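Structural polyprotein, VP3 (Israeli acute paralysis virus, PDB 5CDD) probably serves as a major capsid protein, a jelly-roll subunit that assembles with other capsid proteins into the icosahedral shell of the virion. Local coordinates at residues B[103-108]-B[290-295]; B[154-159]-B[239-244]; B[161-166]-B[235-240]. All coordinates share one frame; numbering follows the deposited sequence.

Contact 1. Residues B[103-108]-B[290-295]; sequences RTIKIS and SAAVEV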
loop_
_atom_site.group_PDB
_atom_site.type_symbol
_atom_site.label_atom_id
_atom_site.label_comp_id
_atom_site.label_asym_id
_atom_site.label_seq_id
_atom_site.Cartn_x
_atom_site.Cartn_y
_atom_site.Cartn_z
ATOM N N ARG B 103 58.037 -33.893 -2.135
ATOM C CA ARG B 103 57.995 -35.239 -2.680
ATOM C C ARG B 103 58.760 -35.242 -3.996
ATOM O O ARG B 103 58.306 -34.681 -4.995
ATOM C CB ARG B 103 56.545 -35.653 -2.926
ATOM C CG ARG B 103 56.366 -37.135 -3.159
ATOM C CD ARG B 103 55.453 -37.408 -4.332
ATOM N NE ARG B 103 55.229 -38.840 -4.496
ATOM C CZ ARG B 103 54.575 -39.381 -5.516
ATOM N NH1 ARG B 103 54.418 -40.696 -5.580
ATOM N NH2 ARG B 103 54.084 -38.610 -6.475
ATOM N N THR B 104 59.927 -35.873 -3.988
ATOM C CA THR B 104 60.755 -35.938 -5.177
ATOM C C THR B 104 60.650 -37.292 -5.875
ATOM O O THR B 104 60.740 -38.338 -5.237
ATOM C CB THR B 104 62.234 -35.676 -4.836
ATOM O OG1 THR B 104 62.348 -34.486 -4.043
ATOM C CG2 THR B 104 63.036 -35.511 -6.115
ATOM N N ILE B 105 60.442 -37.263 -7.185
ATOM C CA ILE B 105 60.342 -38.481 -7.977
ATOM C C ILE B 105 61.264 -38.341 -9.170
ATOM O O ILE B 105 61.601 -37.228 -9.569
ATOM C CB ILE B 105 58.902 -38.715 -8.485
ATOM C CG1 ILE B 105 58.434 -37.514 -9.309
ATOM C CG2 ILE B 105 57.984 -38.966 -7.312
ATOM C CD1 ILE B 105 57.087 -37.694 -9.967
ATOM N N LYS B 106 61.675 -39.475 -9.724
ATOM C CA LYS B 106 62.556 -39.496 -10.878
ATOM C C LYS B 106 61.674 -39.409 -12.115
ATOM O O LYS B 106 60.477 -39.683 -12.048
ATOM C CB LYS B 106 63.342 -40.808 -10.914
ATOM C CG LYS B 106 64.037 -41.174 -9.597
ATOM C CD LYS B 106 64.466 -42.647 -9.583
ATOM C CE LYS B 106 65.015 -43.085 -8.225
ATOM N NZ LYS B 106 65.464 -44.512 -8.227
ATOM N N ILE B 107 62.261 -39.026 -13.241
ATOM C CA ILE B 107 61.524 -38.934 -14.499
ATOM C C ILE B 107 62.468 -39.410 -15.591
ATOM O O ILE B 107 62.093 -40.175 -16.477
ATOM C CB ILE B 107 61.086 -37.484 -14.789
ATOM C CG1 ILE B 107 60.019 -37.061 -13.772
ATOM C CG2 ILE B 107 60.576 -37.372 -16.230
ATOM C CD1 ILE B 107 59.677 -35.587 -13.816
ATOM N N SER B 108 63.700 -38.932 -15.498
ATOM C CA SER B 108 64.769 -39.272 -16.415
ATOM C C SER B 108 65.973 -39.249 -15.495
ATOM O O SER B 108 65.839 -38.916 -14.317
ATOM C CB SER B 108 64.908 -38.194 -17.493
ATOM O OG SER B 108 65.139 -36.921 -16.899
ATOM N N SER B 290 56.444 -43.919 -6.366
ATOM C CA SER B 290 56.976 -43.547 -7.670
ATOM C C SER B 290 55.869 -43.034 -8.586
ATOM O O SER B 290 56.136 -42.322 -9.554
ATOM C CB SER B 290 57.668 -44.749 -8.319
ATOM O OG SER B 290 56.774 -45.838 -8.465
ATOM N N ALA B 291 54.625 -43.398 -8.277
ATOM C CA ALA B 291 53.481 -42.959 -9.069
ATOM C C ALA B 291 53.454 -41.431 -9.112
ATOM O O ALA B 291 53.820 -40.769 -8.141
ATOM C CB ALA B 291 52.188 -43.496 -8.463
ATOM N N ALA B 292 53.028 -40.873 -10.240
ATOM C CA ALA B 292 52.975 -39.425 -10.390
ATOM C C ALA B 292 51.625 -38.855 -9.966
ATOM O O ALA B 292 50.598 -39.529 -10.056
ATOM C CB ALA B 292 53.274 -39.041 -11.831
ATOM N N VAL B 293 51.639 -37.610 -9.499
ATOM C CA VAL B 293 50.420 -36.928 -9.068
ATOM C C VAL B 293 49.922 -36.012 -10.183
ATOM O O VAL B 293 50.641 -35.755 -11.148
ATOM C CB VAL B 293 50.666 -36.062 -7.809
ATOM C CG1 VAL B 293 50.981 -36.946 -6.618
ATOM C CG2 VAL B 293 51.807 -35.089 -8.063
ATOM N N GLU B 294 48.690 -35.527 -10.047
ATOM C CA GLU B 294 48.111 -34.632 -11.041
ATOM C C GLU B 294 48.535 -33.197 -10.765
ATOM O O GLU B 294 48.523 -32.748 -9.620
ATOM C CB GLU B 294 46.582 -34.726 -11.033
ATOM C CG GLU B 294 45.907 -33.626 -11.847
ATOM C CD GLU B 294 44.418 -33.847 -12.031
ATOM O OE1 GLU B 294 43.713 -34.067 -11.023
ATOM O OE2 GLU B 294 43.948 -33.788 -13.186
ATOM N N VAL B 295 48.922 -32.487 -11.819
ATOM C CA VAL B 295 49.348 -31.096 -11.697
ATOM C C VAL B 295 48.336 -30.165 -12.363
ATOM O O VAL B 295 48.112 -30.238 -13.572
ATOM C CB VAL B 295 50.732 -30.880 -12.347
ATOM C CG1 VAL B 295 51.195 -29.444 -12.125
ATOM C CG2 VAL B 295 51.734 -31.860 -11.768
#
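Arg103 reaches from strand 101-106 to the carbonyl oxygen of Ala291 and holds it with both terminal nitrogens. NH1 lies 2.6 Å and NH2 2.7 Å from Ala291 O, so one acceptor takes two hydrogen bonds from a guanidinium that meets it end-on. Neither bond is straight, the N-H...O angles being 135° and 131°, as expected when a single oxygen sits in the fork between two nitrogens. The oxygen is tilted slightly out of the guanidinium plane, while both nitrogens lie in its carbonyl plane. With CG anti to the backbone N (chi1 -165°) and a bend at chi2, the Arg103 chain leans along the strand toward Ile105, whose CG2 lies 3.8 Å above the centre of the guanidinium plane. On the tail, CG1 of Val293 comes within 3.5 Å of Arg103 NH2. Tyr283 and Pro286 also touch Arg103 and Val293, completing the compact part of the contact.

Beyond it the packing thins: Ile105 CD1 only grazes Ala292 CB at 4.5 Å, and exposed Ser290 directs its CB away from the strand. Farther along, Glu294 bonds Gln73 and Gln200 of a neighbouring capsid chain. Residues 290-293 of this irregular C-terminal arm thus lean on strand 101-106 before the arm runs off toward that neighbour; the hairpin of strands 101-106 and 111-118 lies between strands C and D, consistent with an insertion in the viral jelly roll.

Contact 2. Residues B[154-159]-B[239-244]; sequences EIFFEP and CIRPVT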
loop_
_atom_site.group_PDB
_atom_site.type_symbol
_atom_site.label_atom_id
_atom_site.label_comp_id
_atom_site.label_asym_id
_atom_site.label_seq_id
_atom_site.Cartn_x
_atom_site.Cartn_y
_atom_site.Cartn_z
ATOM N N GLU B 154 60.739 -22.621 28.177
ATOM C CA GLU B 154 60.378 -21.228 27.951
ATOM C C GLU B 154 59.764 -21.040 26.572
ATOM O O GLU B 154 60.273 -21.559 25.578
ATOM C CB GLU B 154 61.616 -20.341 28.076
ATOM C CG GLU B 154 61.413 -18.901 27.638
ATOM C CD GLU B 154 62.716 -18.123 27.580
ATOM O OE1 GLU B 154 63.645 -18.558 26.864
ATOM O OE2 GLU B 154 62.808 -17.070 28.249
ATOM N N ILE B 155 58.665 -20.297 26.518
ATOM C CA ILE B 155 57.986 -20.022 25.259
ATOM C C ILE B 155 57.697 -18.528 25.224
ATOM O O ILE B 155 56.870 -18.036 25.990
ATOM C CB ILE B 155 56.655 -20.795 25.154
ATOM C CG1 ILE B 155 56.892 -22.289 25.388
ATOM C CG2 ILE B 155 56.042 -20.578 23.780
ATOM C CD1 ILE B 155 56.179 -22.849 26.608
ATOM N N PHE B 156 58.385 -17.807 24.346
ATOM C CA PHE B 156 58.190 -16.367 24.245
ATOM C C PHE B 156 57.785 -15.954 22.838
ATOM O O PHE B 156 57.985 -16.702 21.879
ATOM C CB PHE B 156 59.466 -15.629 24.680
ATOM C CG PHE B 156 60.636 -15.811 23.749
ATOM C CD1 PHE B 156 60.849 -14.925 22.695
ATOM C CD2 PHE B 156 61.529 -16.864 23.928
ATOM C CE1 PHE B 156 61.934 -15.085 21.833
ATOM C CE2 PHE B 156 62.614 -17.032 23.072
ATOM C CZ PHE B 156 62.816 -16.139 22.022
ATOM N N PHE B 157 57.202 -14.764 22.725
ATOM C CA PHE B 157 56.758 -14.247 21.438
ATOM C C PHE B 157 57.600 -13.066 20.973
ATOM O O PHE B 157 57.871 -12.133 21.734
ATOM C CB PHE B 157 55.290 -13.815 21.509
ATOM C CG PHE B 157 54.788 -13.174 20.242
ATOM C CD1 PHE B 157 54.662 -13.916 19.072
ATOM C CD2 PHE B 157 54.470 -11.818 20.212
ATOM C CE1 PHE B 157 54.230 -13.315 17.887
ATOM C CE2 PHE B 157 54.037 -11.212 19.033
ATOM C CZ PHE B 157 53.918 -11.962 17.869
ATOM N N GLU B 158 58.002 -13.119 19.708
ATOM C CA GLU B 158 58.802 -12.067 19.102
ATOM C C GLU B 158 58.092 -11.575 17.845
ATOM O O GLU B 158 57.912 -12.326 16.885
ATOM C CB GLU B 158 60.194 -12.604 18.754
ATOM C CG GLU B 158 61.066 -11.676 17.910
ATOM C CD GLU B 158 61.241 -10.292 18.515
ATOM O OE1 GLU B 158 61.384 -10.190 19.750
ATOM O OE2 GLU B 158 61.252 -9.303 17.750
ATOM N N PRO B 159 57.660 -10.307 17.842
ATOM C CA PRO B 159 56.970 -9.737 16.685
ATOM C C PRO B 159 57.950 -9.335 15.590
ATOM O O PRO B 159 59.092 -8.974 15.872
ATOM C CB PRO B 159 56.256 -8.534 17.282
ATOM C CG PRO B 159 57.245 -8.057 18.297
ATOM C CD PRO B 159 57.677 -9.350 18.964
ATOM N N CYS B 239 59.022 -19.139 20.333
ATOM C CA CYS B 239 60.279 -19.852 20.475
ATOM C C CYS B 239 60.281 -20.676 21.754
ATOM O O CYS B 239 60.028 -20.152 22.841
ATOM C CB CYS B 239 61.437 -18.855 20.478
ATOM S SG CYS B 239 63.056 -19.606 20.290
ATOM N N ILE B 240 60.566 -21.969 21.617
ATOM C CA ILE B 240 60.597 -22.875 22.759
ATOM C C ILE B 240 62.039 -23.223 23.139
ATOM O O ILE B 240 62.697 -24.021 22.467
ATOM C CB ILE B 240 59.824 -24.174 22.444
ATOM C CG1 ILE B 240 58.416 -23.828 21.954
ATOM C CG2 ILE B 240 59.741 -25.047 23.687
ATOM C CD1 ILE B 240 57.593 -25.028 21.539
ATOM N N ARG B 241 62.522 -22.620 24.224
ATOM C CA ARG B 241 63.885 -22.850 24.694
ATOM C C ARG B 241 63.902 -23.240 26.168
ATOM O O ARG B 241 63.169 -22.672 26.977
ATOM C CB ARG B 241 64.728 -21.585 24.508
ATOM C CG ARG B 241 64.710 -21.021 23.102
ATOM C CD ARG B 241 65.633 -19.821 22.974
ATOM N NE ARG B 241 65.369 -18.813 23.996
ATOM C CZ ARG B 241 65.896 -17.593 23.993
ATOM N NH1 ARG B 241 66.716 -17.226 23.017
ATOM N NH2 ARG B 241 65.606 -16.741 24.966
ATOM N N PRO B 242 64.743 -24.219 26.534
ATOM C CA PRO B 242 64.826 -24.652 27.931
ATOM C C PRO B 242 65.464 -23.582 28.816
ATOM O O PRO B 242 66.489 -23.005 28.457
ATOM C CB PRO B 242 65.690 -25.910 27.854
ATOM C CG PRO B 242 65.456 -26.412 26.458
ATOM C CD PRO B 242 65.481 -25.143 25.657
ATOM N N VAL B 243 64.849 -23.309 29.962
ATOM C CA VAL B 243 65.388 -22.331 30.904
ATOM C C VAL B 243 66.231 -23.123 31.896
ATOM O O VAL B 243 67.308 -22.693 32.312
ATOM C CB VAL B 243 64.262 -21.602 31.669
ATOM C CG1 VAL B 243 64.853 -20.726 32.761
ATOM C CG2 VAL B 243 63.453 -20.759 30.711
ATOM N N THR B 244 65.712 -24.291 32.260
ATOM C CA THR B 244 66.368 -25.208 33.181
ATOM C C THR B 244 66.499 -26.541 32.455
ATOM O O THR B 244 65.505 -27.112 32.007
ATOM C CB THR B 244 65.532 -25.405 34.462
ATOM O OG1 THR B 244 65.482 -24.174 35.192
ATOM C CG2 THR B 244 66.138 -26.494 35.337
#
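Glu154 and Arg241 stand side by side on one face of the CHEF sheet of the viral jelly roll, where strand 150-159 (E) runs antiparallel to strand 236-247 (H). Their side chains point the same way, with carboxylate and guanidinium planes 31° apart. Glu154 OE1 sits in the guanidinium plane and forms a salt bridge with Arg241 NH2 at 3.3 Å, met on its syn side but well out of the carboxylate plane; a weak bond runs from NE to the same oxygen. The other ends of this buried pair are satisfied as well: Glu154 OE2 bonds Ser185 OG, and Arg241 NH1 bonds the carbonyl oxygens of Ala183 and Leu178.

Phe156, next on the same face, is turned between its backbone N and carbonyl carbon (chi1 68°), which sends the ring across toward the partner strand. CB of Cys239 lies over one ring face, 3.4 Å from Phe156 CE2, and the Cys239 sulfur makes an oblique sulfur-aromatic contact 4.7 Å from the ring centroid. Toward Arg241 the same ring presents an edge: CE2 sits 3.2 Å above the guanidinium plane, offset toward its rim, and the two planes are 56° apart, too steep for a parallel stack.

Backbone hydrogen bonds join Glu154 with Arg241 and Phe156 with Cys239. The non-hydrogen-bonded pair between them, Ile155 and Ile240, projects from the opposite face. There the two isoleucines lie alongside each other, CG1 of Ile155 4.1 Å from CG1 of Ile240.

Contact 3. Residues B[161-166]-B[235-240]; sequences VIPVKP and SGFLCI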
loop_
_atom_site.group_PDB
_atom_site.type_symbol
_atom_site.label_atom_id
_atom_site.label_comp_id
_atom_site.label_asym_id
_atom_site.label_seq_id
_atom_site.Cartn_x
_atom_site.Cartn_y
_atom_site.Cartn_z
ATOM N N VAL B 161 59.868 -9.904 11.572
ATOM C CA VAL B 161 60.439 -10.910 10.686
ATOM C C VAL B 161 60.995 -12.090 11.471
ATOM O O VAL B 161 61.435 -11.943 12.612
ATOM C CB VAL B 161 61.575 -10.315 9.826
ATOM C CG1 VAL B 161 62.013 -11.321 8.773
ATOM C CG2 VAL B 161 61.111 -9.026 9.173
ATOM N N ILE B 162 60.973 -13.261 10.848
ATOM C CA ILE B 162 61.469 -14.476 11.476
ATOM C C ILE B 162 62.839 -14.839 10.907
ATOM O O ILE B 162 62.987 -15.015 9.698
ATOM C CB ILE B 162 60.510 -15.655 11.216
ATOM C CG1 ILE B 162 59.086 -15.263 11.616
ATOM C CG2 ILE B 162 60.963 -16.880 11.996
ATOM C CD1 ILE B 162 58.046 -16.302 11.257
ATOM N N PRO B 163 63.864 -14.943 11.772
ATOM C CA PRO B 163 65.208 -15.295 11.299
ATOM C C PRO B 163 65.138 -16.654 10.610
ATOM O O PRO B 163 64.862 -17.665 11.256
ATOM C CB PRO B 163 66.022 -15.345 12.588
ATOM C CG PRO B 163 65.340 -14.331 13.453
ATOM C CD PRO B 163 63.881 -14.641 13.213
ATOM N N VAL B 164 65.380 -16.684 9.304
ATOM C CA VAL B 164 65.300 -17.941 8.571
ATOM C C VAL B 164 66.522 -18.289 7.735
ATOM O O VAL B 164 67.410 -17.464 7.520
ATOM C CB VAL B 164 64.069 -17.956 7.635
ATOM C CG1 VAL B 164 62.791 -17.824 8.449
ATOM C CG2 VAL B 164 64.173 -16.830 6.620
ATOM N N LYS B 165 66.548 -19.536 7.275
ATOM C CA LYS B 165 67.618 -20.055 6.435
ATOM C C LYS B 165 66.951 -20.648 5.199
ATOM O O LYS B 165 66.678 -21.848 5.145
ATOM C CB LYS B 165 68.403 -21.150 7.167
ATOM C CG LYS B 165 69.175 -20.675 8.385
ATOM C CD LYS B 165 69.827 -21.851 9.110
ATOM C CE LYS B 165 70.502 -21.409 10.409
ATOM N NZ LYS B 165 70.983 -22.566 11.222
ATOM N N PRO B 166 66.659 -19.806 4.197
ATOM C CA PRO B 166 66.018 -20.277 2.967
ATOM C C PRO B 166 66.794 -21.411 2.306
ATOM O O PRO B 166 68.012 -21.506 2.440
ATOM C CB PRO B 166 65.977 -19.021 2.102
ATOM C CG PRO B 166 65.815 -17.934 3.113
ATOM C CD PRO B 166 66.810 -18.341 4.177
ATOM N N SER B 235 53.589 -12.101 10.978
ATOM C CA SER B 235 53.615 -11.107 12.064
ATOM C C SER B 235 54.567 -11.402 13.221
ATOM O O SER B 235 54.830 -10.523 14.044
ATOM C CB SER B 235 52.216 -10.909 12.664
ATOM O OG SER B 235 51.994 -11.802 13.750
ATOM N N GLY B 236 55.067 -12.629 13.307
ATOM C CA GLY B 236 55.976 -12.954 14.391
ATOM C C GLY B 236 56.207 -14.441 14.548
ATOM O O GLY B 236 55.926 -15.216 13.634
ATOM N N PHE B 237 56.711 -14.846 15.709
ATOM C CA PHE B 237 56.980 -16.253 15.957
ATOM C C PHE B 237 57.119 -16.580 17.437
ATOM O O PHE B 237 57.361 -15.701 18.266
ATOM C CB PHE B 237 58.259 -16.672 15.218
ATOM C CG PHE B 237 59.514 -16.023 15.745
ATOM C CD1 PHE B 237 60.208 -16.579 16.817
ATOM C CD2 PHE B 237 60.003 -14.850 15.172
ATOM C CE1 PHE B 237 61.368 -15.979 17.313
ATOM C CE2 PHE B 237 61.163 -14.241 15.661
ATOM C CZ PHE B 237 61.845 -14.809 16.733
ATOM N N LEU B 238 56.945 -17.858 17.758
ATOM C CA LEU B 238 57.081 -18.342 19.124
ATOM C C LEU B 238 58.383 -19.121 19.173
ATOM O O LEU B 238 58.796 -19.704 18.174
ATOM C CB LEU B 238 55.930 -19.275 19.496
ATOM C CG LEU B 238 54.550 -18.679 19.749
ATOM C CD1 LEU B 238 53.563 -19.789 20.010
ATOM C CD2 LEU B 238 54.594 -17.755 20.941
ATOM N N CYS B 239 59.022 -19.139 20.333
ATOM C CA CYS B 239 60.279 -19.852 20.475
ATOM C C CYS B 239 60.281 -20.676 21.754
ATOM O O CYS B 239 60.028 -20.152 22.841
ATOM C CB CYS B 239 61.437 -18.855 20.478
ATOM S SG CYS B 239 63.056 -19.606 20.290
ATOM N N ILE B 240 60.566 -21.969 21.617
ATOM C CA ILE B 240 60.597 -22.875 22.759
ATOM C C ILE B 240 62.039 -23.223 23.139
ATOM O O ILE B 240 62.697 -24.021 22.467
ATOM C CB ILE B 240 59.824 -24.174 22.444
ATOM C CG1 ILE B 240 58.416 -23.828 21.954
ATOM C CG2 ILE B 240 59.741 -25.047 23.687
ATOM C CD1 ILE B 240 57.593 -25.028 21.539
#
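Phe237 has its CG between the backbone N and the carbonyl carbon (chi1 67°), which raises the ring from its strand toward Ile162, whose CG1 lies beside its own backbone N (chi1 -52°) and is thereby brought against the ring. The contact belongs to the jelly roll: Ile162 and Pro163 lie in the connection between strands E and F, and Phe237 near the start of strand H, residues 236-247, in the CHEF sheet. No hydrogen bond crosses between the two segments; the packing is almost wholly apolar.

The Ile162 and Phe237 side chains run antiparallel and offset. Two branches of the isoleucine share the ring's CD2 corner, CG1 at 3.7 Å and CG2 at 3.9 Å from Phe237 CD2. CD1 lies by the base of the ring, 3.4 Å from Gly236 O and 4.0 Å from Phe237 CB. Pro163 stands roughly perpendicular to the phenylalanine and touches it by a single ring carbon, CD, 3.7 Å from Phe237 CE2. The approach of both residues is oblique, neither squarely over the face nor along the edge.

Leu178 and Glu158 of the same chain and Tyr195 of a neighbouring capsid chain also touch Phe237, placing this apolar cluster at a subunit boundary. Arg196 of that neighbour packs on Pro163 and donates a hydrogen bond from NH2 to Val161 O. The same carbonyl oxygen lies at the rim of the aromatic ring, near its plane, 3.8 Å from Phe237 CE2.

In the fold
Contacts 2 and 3 are close companions, their centres 12 Å apart. Both use strand 236-247, share Cys239 and Ile240, and are joined where Glu158 N approaches Phe237 O at 3.0 Å, a probable hydrogen bond continuing the pairing of strands 150-159 and 236-247. Contact 1 stands apart, about 39 Å from contact 2 and 31 Å from contact 3 between centres, out on the hairpin. Along the chain 103-108 comes first, then 154-159 and 161-166, then the overlapping 235-240 and 239-244, and finally 290-295. Contact 1 thus spans the other two in sequence: they join strands and a loop within the jelly-roll body, while it ties the C-terminal arm to a projecting hairpin.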